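Local coordinates for protein chorismate mutase (Clostridium thermocellum, PDB 1XHO) that probably catalyses the rearrangement of chorismate to prephenate in aromatic amino acid biosynthesis, as a trimeric chorismate mutase of the AroH type, at residues C[38-43]-C[111-116]; C[47-52]-C[85-90]; C[55-60]-C[117-122]; C[69-74]-C[94-99]; C[76-81]-C[103-108]. All blocks are in the same frame, centred on the assembly; numbering follows the deposited sequence.

Contact 1: C[38-43]-C[111-116]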
# COMPACT_ATOMS: atom_id res chain seq x y z
N ALA C 38 3.46 12.36 7.81
CA ALA C 38 3.71 11.64 9.06
C ALA C 38 3.44 12.56 10.23
O ALA C 38 3.62 13.78 10.13
CB ALA C 38 5.13 11.09 9.11
N THR C 39 2.99 11.96 11.32
CA THR C 39 2.69 12.68 12.54
C THR C 39 2.81 11.72 13.73
O THR C 39 2.86 10.51 13.56
CB THR C 39 1.28 13.37 12.49
OG1 THR C 39 1.16 14.33 13.55
CG2 THR C 39 0.13 12.34 12.55
N THR C 40 2.87 12.29 14.93
CA THR C 40 2.91 11.50 16.15
C THR C 40 1.76 11.90 17.07
O THR C 40 1.21 13.00 16.95
CB THR C 40 4.27 11.62 16.88
OG1 THR C 40 4.53 12.99 17.22
CG2 THR C 40 5.39 11.06 16.02
N VAL C 41 1.39 10.99 17.97
CA VAL C 41 0.36 11.24 18.98
C VAL C 41 0.95 11.08 20.39
O VAL C 41 2.01 10.46 20.56
CB VAL C 41 -0.89 10.32 18.82
CG1 VAL C 41 -1.68 10.69 17.58
CG2 VAL C 41 -0.49 8.85 18.80
N SER C 42 0.28 11.67 21.37
CA SER C 42 0.69 11.58 22.77
C SER C 42 0.26 10.26 23.39
O SER C 42 0.96 9.70 24.23
CB SER C 42 0.12 12.75 23.57
OG SER C 42 -1.27 12.90 23.37
N ASP C 43 -0.90 9.75 22.99
CA ASP C 43 -1.40 8.50 23.53
C ASP C 43 -2.08 7.59 22.51
O ASP C 43 -2.64 8.06 21.52
N GLY C 111 12.85 0.10 17.98
CA GLY C 111 13.68 1.30 18.10
C GLY C 111 13.31 2.43 17.14
O GLY C 111 13.83 3.53 17.27
N SER C 112 12.41 2.16 16.18
CA SER C 112 11.92 3.19 15.26
C SER C 112 11.00 4.17 15.97
O SER C 112 10.62 3.95 17.14
CB SER C 112 11.20 2.55 14.06
OG SER C 112 10.19 1.66 14.48
N LEU C 113 10.64 5.26 15.29
CA LEU C 113 9.73 6.25 15.86
C LEU C 113 8.41 5.61 16.30
O LEU C 113 7.72 4.96 15.51
CB LEU C 113 9.46 7.39 14.87
CG LEU C 113 8.68 8.62 15.40
CD1 LEU C 113 9.39 9.27 16.57
CD2 LEU C 113 8.44 9.65 14.29
N GLU C 114 8.07 5.81 17.56
CA GLU C 114 6.87 5.26 18.14
C GLU C 114 5.74 6.28 18.03
O GLU C 114 5.99 7.44 17.69
CB GLU C 114 7.13 4.89 19.59
CG GLU C 114 8.13 3.74 19.73
CD GLU C 114 8.72 3.62 21.13
OE1 GLU C 114 8.96 4.67 21.78
OE2 GLU C 114 8.96 2.47 21.57
N LYS C 115 4.51 5.82 18.27
CA LYS C 115 3.30 6.65 18.25
C LYS C 115 3.09 7.40 16.93
O LYS C 115 2.53 8.51 16.91
CB LYS C 115 3.30 7.65 19.41
CG LYS C 115 3.46 7.04 20.79
CD LYS C 115 2.28 6.14 21.20
CE LYS C 115 2.44 5.63 22.67
NZ LYS C 115 1.98 4.21 22.88
N CYS C 116 3.50 6.77 15.82
CA CYS C 116 3.59 7.45 14.53
C CYS C 116 2.54 6.99 13.52
O CYS C 116 2.43 5.81 13.20
CB CYS C 116 5.02 7.26 13.94
SG CYS C 116 5.31 8.03 12.31
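K115 lies against V41 and T40 where two antiparallel strands of the mixed sheet in this chorismate mutase subunit are joined at their ends. The pairing is short: T40 and C116 form an antiparallel non-hydrogen-bonded pair, their side chains on the same face, and one step further V41 N donates to K115 O at 2.9 Å. The same oxygen also takes a CA-H...O contact from T40 CA at 3.1 Å, and C116 CA returns one to T39 O at 3.3 Å. K115 itself sits at positive phi (56°), where the loop 111-115 turns into strand 116-124. Its side chain crosses that of V41 at about a right angle. The touching is done by its first two carbons, CB and CG, over V41 O, with CB 3.3 Å from that oxygen and 4.0 Å from V41 CG2; beyond them the chain bends off, its ammonium end leading away. T40 uses its methyl. Its chi1 of 59° tucks OG1 between the backbone N and the carbonyl carbon and leaves CG2 anti to the carbonyl carbon, turned to L113, while OG1 bonds G139 N, outside the two segments. The helix 46-63 packs behind V41 through E48 and E52, while C116 N and K115 N are held by T79 OG1 and D81 OD1. At the partly exposed edge of the contact, L113 CD2 comes crosswise onto T40 CG2 at 3.8 Å.

Contact 2: C[47-52]-C[85-90]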
# COMPACT_ATOMS: atom_id res chain seq x y z
N ASP C 47 -9.26 9.31 20.19
CA ASP C 47 -9.37 10.76 20.01
C ASP C 47 -8.09 11.35 19.45
O ASP C 47 -8.14 12.18 18.54
CB ASP C 47 -9.74 11.46 21.33
CG ASP C 47 -11.23 11.36 21.65
OD1 ASP C 47 -12.05 11.56 20.73
OD2 ASP C 47 -11.57 11.10 22.82
N GLU C 48 -6.96 10.92 19.99
CA GLU C 48 -5.65 11.39 19.54
C GLU C 48 -5.32 10.92 18.13
O GLU C 48 -4.89 11.71 17.28
CB GLU C 48 -4.55 10.93 20.51
CG GLU C 48 -4.44 11.76 21.78
CD GLU C 48 -4.00 13.18 21.49
OE1 GLU C 48 -2.80 13.39 21.16
OE2 GLU C 48 -4.84 14.10 21.61
N ILE C 49 -5.51 9.62 17.89
CA ILE C 49 -5.28 9.01 16.57
C ILE C 49 -6.08 9.73 15.48
O ILE C 49 -5.54 10.09 14.44
CB ILE C 49 -5.62 7.50 16.57
CG1 ILE C 49 -4.57 6.72 17.36
CG2 ILE C 49 -5.71 6.96 15.14
CD1 ILE C 49 -4.97 5.27 17.73
N VAL C 50 -7.37 9.94 15.74
CA VAL C 50 -8.27 10.52 14.74
C VAL C 50 -7.99 12.01 14.53
O VAL C 50 -7.94 12.47 13.40
CB VAL C 50 -9.76 10.28 15.11
CG1 VAL C 50 -10.70 11.03 14.16
CG2 VAL C 50 -10.07 8.78 15.07
N ALA C 51 -7.81 12.75 15.62
CA ALA C 51 -7.60 14.19 15.54
C ALA C 51 -6.24 14.53 14.93
O ALA C 51 -6.15 15.42 14.10
CB ALA C 51 -7.72 14.82 16.94
N GLU C 52 -5.19 13.82 15.32
CA GLU C 52 -3.87 14.08 14.75
C GLU C 52 -3.77 13.65 13.29
O GLU C 52 -3.04 14.27 12.51
CB GLU C 52 -2.76 13.43 15.58
CG GLU C 52 -2.58 14.10 16.95
CD GLU C 52 -2.48 15.61 16.86
OE1 GLU C 52 -1.72 16.11 16.01
OE2 GLU C 52 -3.20 16.29 17.62
N ALA C 85 -7.75 3.05 17.21
CA ALA C 85 -8.69 3.30 16.11
C ALA C 85 -8.04 3.31 14.73
O ALA C 85 -6.82 3.36 14.60
CB ALA C 85 -9.44 4.62 16.35
N PHE C 86 -8.90 3.25 13.70
CA PHE C 86 -8.52 3.43 12.30
C PHE C 86 -8.28 4.91 12.01
O PHE C 86 -9.20 5.72 12.16
CB PHE C 86 -9.67 2.98 11.38
CG PHE C 86 -9.73 1.49 11.12
CD1 PHE C 86 -9.51 0.98 9.84
CD2 PHE C 86 -10.05 0.60 12.14
CE1 PHE C 86 -9.59 -0.37 9.59
CE2 PHE C 86 -10.14 -0.76 11.90
CZ PHE C 86 -9.90 -1.25 10.63
N PRO C 87 -7.06 5.28 11.57
CA PRO C 87 -6.85 6.68 11.17
C PRO C 87 -7.77 7.13 10.03
O PRO C 87 -8.04 8.33 9.91
CB PRO C 87 -5.37 6.71 10.73
CG PRO C 87 -4.74 5.53 11.39
CD PRO C 87 -5.83 4.48 11.41
N ALA C 88 -8.25 6.18 9.23
CA ALA C 88 -9.18 6.43 8.12
C ALA C 88 -10.49 7.13 8.54
O ALA C 88 -11.17 7.72 7.71
CB ALA C 88 -9.51 5.11 7.40
N ILE C 89 -10.86 7.02 9.82
CA ILE C 89 -12.02 7.75 10.37
C ILE C 89 -11.85 9.27 10.20
O ILE C 89 -12.84 9.99 9.98
CB ILE C 89 -12.25 7.41 11.86
CG1 ILE C 89 -12.69 5.95 12.02
CG2 ILE C 89 -13.31 8.33 12.47
CD1 ILE C 89 -12.43 5.38 13.41
N ALA C 90 -10.60 9.76 10.29
CA ALA C 90 -10.29 11.18 10.12
C ALA C 90 -10.76 11.72 8.77
O ALA C 90 -11.35 12.79 8.71
CB ALA C 90 -8.80 11.45 10.31
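V50 lays its two methyls against I89 and A90: both touch I89, and CG1 also touches A90, where the first turns of helix 46-63 pack against the short helix 89-93 and the turn leading into it. This is helix packing in an alpha/beta fold: the connection between strands 71-78 and 100-105 packs beside the long helix on the same face of the sheet, with no hydrogen bond between the two segments. CG1 of V50, anti to its backbone N (chi1 173°), points at A90, with 4.3 Å to A90 CB. CG2 turns the other way and meets I89 CB at 4.1 Å, the two branched side chains passing at a slant, and A85 CB lies at 4.4 Å. I49, the residue before, is buried. Its CD1 reaches the backbone of A85, 3.6 Å from A85 N, while CG2 rests on the ring of P87 at 4.1 Å from P87 CG. A type I turn from F86 to I89, closed by I89 N to F86 O, brings P87 and I89 round to the helix. P87 continues inward onto F76 and V78 of the sheet, and F86 packs on E106 of the third subunit, so the turn also faces the trimer. The backbones come close at A90, the CA atoms of V50 and A90 being 5.1 Å apart, and A90 CB sits 3.4 Å from V50 O.

Contact 3: C[55-60]-C[117-122]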
# COMPACT_ATOMS: atom_id res chain seq x y z
N LYS C 55 -5.64 16.57 11.33
CA LYS C 55 -4.78 17.74 11.17
C LYS C 55 -3.74 17.50 10.07
O LYS C 55 -3.45 18.39 9.27
CB LYS C 55 -4.09 18.11 12.50
N LEU C 56 -3.19 16.29 10.04
CA LEU C 56 -2.21 15.90 9.03
C LEU C 56 -2.82 15.93 7.62
O LEU C 56 -2.22 16.49 6.71
CB LEU C 56 -1.62 14.52 9.36
CG LEU C 56 -0.64 13.90 8.36
CD1 LEU C 56 0.52 14.84 8.04
CD2 LEU C 56 -0.13 12.55 8.89
N LEU C 57 -3.99 15.32 7.45
CA LEU C 57 -4.69 15.33 6.15
C LEU C 57 -5.05 16.75 5.70
O LEU C 57 -4.93 17.07 4.53
CB LEU C 57 -5.97 14.49 6.22
CG LEU C 57 -5.81 13.00 6.49
CD1 LEU C 57 -7.18 12.33 6.75
CD2 LEU C 57 -5.06 12.32 5.33
N LYS C 58 -5.52 17.58 6.63
CA LYS C 58 -5.90 18.98 6.34
C LYS C 58 -4.67 19.77 5.86
O LYS C 58 -4.69 20.36 4.79
CB LYS C 58 -6.53 19.62 7.59
CG LYS C 58 -6.92 21.11 7.49
CD LYS C 58 -7.66 21.47 6.20
CE LYS C 58 -8.17 22.92 6.24
NZ LYS C 58 -9.37 23.09 7.12
N GLU C 59 -3.60 19.70 6.65
CA GLU C 59 -2.29 20.20 6.27
C GLU C 59 -1.82 19.70 4.88
O GLU C 59 -1.34 20.49 4.06
CB GLU C 59 -1.29 19.80 7.35
CG GLU C 59 0.12 20.31 7.17
CD GLU C 59 0.27 21.77 7.51
OE1 GLU C 59 -0.27 22.62 6.76
OE2 GLU C 59 0.96 22.06 8.51
N MSE C 60 -1.95 18.40 4.63
CA MSE C 60 -1.54 17.83 3.32
C MSE C 60 -2.36 18.41 2.16
O MSE C 60 -1.81 18.70 1.10
CB MSE C 60 -1.66 16.31 3.33
CG MSE C 60 -0.62 15.63 4.17
SE MSE C 60 -0.93 13.71 4.28
CE MSE C 60 -0.25 13.24 2.57
N ILE C 117 1.79 7.96 13.00
CA ILE C 117 0.85 7.75 11.91
C ILE C 117 1.46 8.28 10.60
O ILE C 117 1.84 9.46 10.51
CB ILE C 117 -0.49 8.48 12.19
CG1 ILE C 117 -1.07 7.99 13.52
CG2 ILE C 117 -1.47 8.26 11.04
CD1 ILE C 117 -2.05 8.93 14.14
N ARG C 118 1.55 7.41 9.60
CA ARG C 118 1.98 7.80 8.25
C ARG C 118 0.84 7.72 7.24
O ARG C 118 -0.08 6.92 7.38
CB ARG C 118 3.18 6.97 7.78
CG ARG C 118 4.42 7.13 8.67
CD ARG C 118 5.56 6.28 8.13
NE ARG C 118 6.86 6.48 8.78
CZ ARG C 118 7.25 5.93 9.93
NH1 ARG C 118 6.45 5.18 10.65
NH2 ARG C 118 8.46 6.17 10.38
N VAL C 119 0.92 8.58 6.23
CA VAL C 119 -0.10 8.70 5.19
C VAL C 119 0.60 8.76 3.84
O VAL C 119 1.55 9.52 3.68
CB VAL C 119 -0.93 10.02 5.34
CG1 VAL C 119 -1.90 10.19 4.16
CG2 VAL C 119 -1.65 10.02 6.63
N MSE C 120 0.13 7.94 2.90
CA MSE C 120 0.55 8.03 1.51
C MSE C 120 -0.68 8.36 0.65
O MSE C 120 -1.65 7.59 0.59
CB MSE C 120 1.19 6.73 1.05
CG MSE C 120 1.52 6.70 -0.46
SE MSE C 120 2.46 5.08 -1.00
CE MSE C 120 4.33 5.67 -0.59
N MSE C 121 -0.63 9.50 -0.02
CA MSE C 121 -1.76 9.99 -0.77
C MSE C 121 -1.45 10.11 -2.26
O MSE C 121 -0.62 10.92 -2.65
CB MSE C 121 -2.14 11.35 -0.20
CG MSE C 121 -3.46 11.89 -0.66
SE MSE C 121 -3.71 13.64 0.11
CE MSE C 121 -4.10 13.24 1.92
N HIS C 122 -2.11 9.29 -3.08
CA HIS C 122 -2.02 9.43 -4.54
C HIS C 122 -3.03 10.48 -5.03
O HIS C 122 -4.19 10.46 -4.64
CB HIS C 122 -2.22 8.08 -5.23
CG HIS C 122 -1.03 7.17 -5.10
ND1 HIS C 122 -0.78 6.45 -3.95
CD2 HIS C 122 -0.00 6.92 -5.94
CE1 HIS C 122 0.34 5.76 -4.11
NE2 HIS C 122 0.83 6.03 -5.30
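V119 is wedged among L56, L57 and M60, the three residues that helix 46-63 turns down onto strand 116-124 in this alpha/beta layer packing. The helix and strand segments run roughly parallel, 34° apart, with their axes 10.1 Å from each other, and side chains bridge the gap. The tight part is the middle. V119 CG1, anti to its backbone N (chi1 175°), is met by M60 SE at 3.7 Å, and V119 CG2 slides alongside L56 CD2, also at 3.7 Å. Next to it the selenomethionines M60 and M121 reach toward each other tip to tip, M60 CE 3.9 Å from M121 CE; each chain is extended up to its last torsion and bent there, which also lays M60 CE 3.8 Å from M121 CB. L57 starts off to one side, yet its CD2 comes in to 3.7 Å from M121 CE. The looser end is at I117, whose side chain stays 5.0 Å from the helix segment; there L56 CD2 touches the I117 carbonyl oxygen instead. K58, on the far side of the helix, is exposed and turned away. R118, M120 and H122 point through the other face of the sheet, where H122 NE2 bonds S73 OG of the second subunit. Around the core, strand 71-78 adds I74 and F76 beside V119, while I35 of strand 32-40 and V135 of strand 135-136 border M60.

Contact 4: C[69-74]-C[94-99]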
# COMPACT_ATOMS: atom_id res chain seq x y z
N ASP C 69 -11.98 15.75 -4.72
CA ASP C 69 -11.98 15.48 -6.18
C ASP C 69 -10.60 15.10 -6.74
O ASP C 69 -10.51 14.37 -7.73
CB ASP C 69 -12.47 16.71 -6.97
CG ASP C 69 -13.97 16.79 -7.07
OD1 ASP C 69 -14.65 15.73 -7.03
OD2 ASP C 69 -14.49 17.92 -7.23
N ASP C 70 -9.55 15.62 -6.13
CA ASP C 70 -8.18 15.44 -6.62
C ASP C 70 -7.52 14.15 -6.12
O ASP C 70 -6.52 13.71 -6.69
CB ASP C 70 -7.32 16.65 -6.21
CG ASP C 70 -7.93 17.99 -6.64
OD1 ASP C 70 -8.29 18.12 -7.83
OD2 ASP C 70 -8.06 18.91 -5.78
N ILE C 71 -8.09 13.57 -5.06
CA ILE C 71 -7.47 12.46 -4.33
C ILE C 71 -7.87 11.09 -4.91
O ILE C 71 -9.04 10.77 -5.03
CB ILE C 71 -7.80 12.53 -2.80
CG1 ILE C 71 -7.42 13.91 -2.25
CG2 ILE C 71 -7.07 11.43 -2.02
CD1 ILE C 71 -7.67 14.09 -0.77
N ILE C 72 -6.87 10.30 -5.29
CA ILE C 72 -7.09 8.98 -5.87
C ILE C 72 -7.24 7.94 -4.74
O ILE C 72 -8.19 7.15 -4.73
CB ILE C 72 -5.92 8.59 -6.80
CG1 ILE C 72 -5.79 9.63 -7.94
CG2 ILE C 72 -6.10 7.16 -7.34
CD1 ILE C 72 -4.50 9.53 -8.73
N SER C 73 -6.31 7.96 -3.80
CA SER C 73 -6.32 6.99 -2.71
C SER C 73 -5.54 7.49 -1.48
O SER C 73 -4.70 8.39 -1.57
CB SER C 73 -5.77 5.65 -3.20
OG SER C 73 -4.48 5.78 -3.78
N ILE C 74 -5.88 6.92 -0.32
CA ILE C 74 -5.17 7.21 0.92
C ILE C 74 -4.87 5.93 1.68
O ILE C 74 -5.78 5.19 2.06
CB ILE C 74 -5.91 8.20 1.84
CG1 ILE C 74 -6.53 9.34 1.01
CG2 ILE C 74 -4.92 8.71 2.91
CD1 ILE C 74 -7.06 10.50 1.80
N MSE C 94 -13.97 14.61 8.02
CA MSE C 94 -13.82 15.83 7.22
C MSE C 94 -14.48 15.73 5.83
O MSE C 94 -14.19 16.52 4.93
CB MSE C 94 -12.34 16.19 7.10
CG MSE C 94 -11.47 15.19 6.36
SE MSE C 94 -9.58 15.42 6.84
CE MSE C 94 -9.37 17.27 6.16
N GLY C 95 -15.38 14.76 5.67
CA GLY C 95 -16.22 14.67 4.50
C GLY C 95 -15.62 13.97 3.30
O GLY C 95 -16.18 14.06 2.20
N TRP C 96 -14.50 13.27 3.48
CA TRP C 96 -13.92 12.50 2.38
C TRP C 96 -14.52 11.09 2.39
O TRP C 96 -13.88 10.10 2.77
CB TRP C 96 -12.38 12.47 2.43
CG TRP C 96 -11.72 13.84 2.35
CD1 TRP C 96 -12.32 15.03 2.05
CD2 TRP C 96 -10.32 14.13 2.53
NE1 TRP C 96 -11.39 16.04 2.06
CE2 TRP C 96 -10.16 15.51 2.35
CE3 TRP C 96 -9.20 13.35 2.84
CZ2 TRP C 96 -8.92 16.14 2.47
CZ3 TRP C 96 -7.96 13.97 2.95
CH2 TRP C 96 -7.83 15.35 2.77
N THR C 97 -15.78 11.02 1.96
CA THR C 97 -16.57 9.81 2.02
C THR C 97 -16.65 9.12 0.65
O THR C 97 -17.30 8.09 0.54
CB THR C 97 -17.99 10.13 2.56
OG1 THR C 97 -18.56 11.23 1.83
CG2 THR C 97 -17.91 10.52 4.05
N SER C 98 -15.97 9.68 -0.36
CA SER C 98 -15.95 9.10 -1.70
C SER C 98 -14.55 8.64 -2.14
O SER C 98 -14.30 8.44 -3.33
CB SER C 98 -16.49 10.11 -2.73
OG SER C 98 -17.77 10.61 -2.36
N THR C 99 -13.65 8.45 -1.17
CA THR C 99 -12.25 8.16 -1.47
C THR C 99 -11.84 6.79 -0.94
O THR C 99 -12.21 6.41 0.15
CB THR C 99 -11.32 9.29 -0.92
OG1 THR C 99 -11.64 10.52 -1.58
CG2 THR C 99 -9.86 9.00 -1.17
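The loop that follows helix 89-93 folds back over the start of strand 71-78, within the beta-alpha-beta unit of strands 71-78 and 100-105, and sets a tryptophan against the strand's buried isoleucines. W96 lies on I71 and I74. I71 CD1 stands over one face of the indole, 3.8 Å from the centroid of the six-membered ring and 12° off its normal, a CH-pi contact; the opposite face takes M94 CG. I74 CD1 approaches the same ring obliquely, 3.7 Å from W96 CE3. Both isoleucines cross the tryptophan side chain at about a right angle. The turn of the loop is set by a Schellman motif, with G95 as its positive-phi residue, which ends the helix and brings W96 inward. T99 completes the contact with its methyl: with OG1 at chi1 -63°, beside the backbone N, CG2 falls anti to that N and comes down between the two isoleucines, 3.8 Å from I71 CG2 and 4.0 Å from I74 CG1. The hydroxyl is engaged elsewhere, bonding E68 OE2 of its own chain and K129 NZ of the third subunit; that lysine also bonds I71 O. I72 and S73 form a classic beta bulge opposite H122 of the same chain, and their side chains leave the contact for the far face, where S73 OG meets H122 of the third subunit. On its inner side the layer continues into helix 46-63, with L57 against W96, and into strand 116-124, where M121 lies beside I71 and V119 beside I74.

Contact 5: C[76-81]-C[103-108]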
# COMPACT_ATOMS: atom_id res chain seq x y z
N PHE C 76 -3.00 4.48 5.03
CA PHE C 76 -2.55 4.82 6.37
C PHE C 76 -1.74 3.69 6.99
O PHE C 76 -2.05 2.52 6.79
CB PHE C 76 -3.74 5.07 7.28
CG PHE C 76 -4.67 6.15 6.79
CD1 PHE C 76 -4.54 7.46 7.27
CD2 PHE C 76 -5.67 5.87 5.89
CE1 PHE C 76 -5.41 8.46 6.85
CE2 PHE C 76 -6.54 6.87 5.44
CZ PHE C 76 -6.42 8.17 5.93
N THR C 77 -0.69 4.04 7.74
CA THR C 77 -0.03 3.09 8.64
C THR C 77 0.08 3.67 10.03
O THR C 77 0.19 4.90 10.20
CB THR C 77 1.39 2.67 8.18
OG1 THR C 77 2.28 3.80 8.17
CG2 THR C 77 1.35 1.98 6.79
N VAL C 78 0.04 2.80 11.02
CA VAL C 78 0.38 3.17 12.37
C VAL C 78 1.42 2.18 12.88
O VAL C 78 1.46 1.02 12.44
CB VAL C 78 -0.84 3.20 13.33
CG1 VAL C 78 -1.90 4.16 12.81
CG2 VAL C 78 -1.44 1.80 13.52
N THR C 79 2.25 2.65 13.79
CA THR C 79 3.21 1.80 14.48
C THR C 79 2.49 0.85 15.45
O THR C 79 1.36 1.12 15.87
CB THR C 79 4.27 2.67 15.21
OG1 THR C 79 3.64 3.79 15.85
CG2 THR C 79 5.26 3.20 14.23
N LYS C 80 3.14 -0.26 15.77
CA LYS C 80 2.57 -1.34 16.61
C LYS C 80 1.91 -0.86 17.92
O LYS C 80 0.90 -1.43 18.38
CB LYS C 80 3.68 -2.35 16.92
CG LYS C 80 3.22 -3.59 17.65
CD LYS C 80 4.18 -4.76 17.39
CE LYS C 80 5.61 -4.45 17.83
NZ LYS C 80 6.46 -5.68 17.84
N ASP C 81 2.48 0.19 18.52
CA ASP C 81 1.97 0.77 19.77
C ASP C 81 0.64 1.53 19.63
O ASP C 81 0.10 1.95 20.63
CB ASP C 81 3.02 1.68 20.41
CG ASP C 81 3.69 2.62 19.40
OD1 ASP C 81 3.04 3.03 18.42
OD2 ASP C 81 4.87 2.92 19.59
N CYS C 103 -5.80 0.88 5.61
CA CYS C 103 -4.99 1.01 6.82
C CYS C 103 -4.25 -0.27 7.15
O CYS C 103 -4.85 -1.35 7.17
CB CYS C 103 -5.86 1.38 8.01
SG CYS C 103 -6.88 2.81 7.77
N MSE C 104 -2.94 -0.14 7.40
CA MSE C 104 -2.08 -1.24 7.79
C MSE C 104 -1.28 -0.80 8.99
O MSE C 104 -1.39 0.33 9.45
CB MSE C 104 -1.10 -1.60 6.66
CG MSE C 104 -1.73 -2.03 5.33
SE MSE C 104 -2.38 -0.53 4.23
CE MSE C 104 -1.81 -1.29 2.53
N ASN C 105 -0.46 -1.70 9.51
CA ASN C 105 0.56 -1.32 10.47
C ASN C 105 1.85 -1.06 9.73
O ASN C 105 2.11 -1.62 8.65
CB ASN C 105 0.77 -2.41 11.53
CG ASN C 105 -0.35 -2.46 12.55
OD1 ASN C 105 -1.13 -3.41 12.57
ND2 ASN C 105 -0.42 -1.46 13.43
N GLU C 106 2.66 -0.19 10.32
CA GLU C 106 3.98 0.12 9.81
C GLU C 106 4.86 -1.13 9.97
O GLU C 106 4.62 -1.96 10.84
CB GLU C 106 4.58 1.31 10.59
CG GLU C 106 5.99 1.78 10.15
CD GLU C 106 6.02 2.52 8.81
OE1 GLU C 106 4.94 2.80 8.23
OE2 GLU C 106 7.12 2.82 8.33
N ILE C 107 5.86 -1.26 9.11
CA ILE C 107 6.90 -2.26 9.30
C ILE C 107 7.37 -2.25 10.77
O ILE C 107 7.60 -1.19 11.36
CB ILE C 107 8.09 -2.01 8.34
CG1 ILE C 107 9.13 -3.14 8.43
CG2 ILE C 107 8.71 -0.61 8.56
CD1 ILE C 107 10.27 -3.01 7.37
N ASP C 108 7.47 -3.45 11.35
CA ASP C 108 7.95 -3.61 12.72
C ASP C 108 9.49 -3.58 12.76
O ASP C 108 10.17 -4.50 12.29
CB ASP C 108 7.39 -4.91 13.35
CG ASP C 108 7.88 -5.15 14.79
OD1 ASP C 108 8.64 -4.31 15.33
OD2 ASP C 108 7.51 -6.19 15.37
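F76 opens the parallel pairing of strands 71-78 and 100-105, the two strands of a beta-alpha-beta unit: its O accepts M104 N at 2.9 Å, and its ring takes C103 SG obliquely, 4.8 Å from the centroid. T77, on the other face, donates OG1 to E106 OE1 at 2.8 Å, nearly along the carboxylate C-O axis; E106 is swung across by a bend at chi2 (73°). V78 N then donates to M104 O at 3.3 Å. V78 O receives two donors from opposite faces of its plane, E106 N at 2.7 Å and N105 ND2 at 3.3 Å; it lies close to the N105 amide plane, though ND2 stands above the carbonyl plane. T79 sets CA and its methyl CG2 beside E106 CB, while its OG1 donates to D81 OD1 and accepts from C116 N. K80 is exposed; its NZ reaches D108 OD2 at 2.7 Å, a salt bridge coming from above the carboxylate plane. N105 OD1 is held by D108 N of the third subunit. In the buried E106 carboxylate T77 grips one oxygen, while a weak, long ion pair with R118 lies at the other; V78 O, with two donors, is well satisfied.

In the fold
All five contacts lie in one subunit of the trimer. Contacts 1, 3, 4 and 5 reach the same sheet, while contacts 2 and 3 share helix 46-63, their centres 11 Å apart. Contacts 1 and 5 meet at one end of the sheet, 10 Å between centres, where C116 N to T79 OG1 is 3.0 Å; contact 4 lies at the far end, its centre 24 Å from that of contact 1. Contact 3 sits about 3 Å from the chain centre and touches each of the other four. Contacts 2, 3, 4 and 5 all touch the third subunit. In AroH-type mutases active sites lie between subunits, so R118 and E106, from contacts 3 and 5, are probably near one.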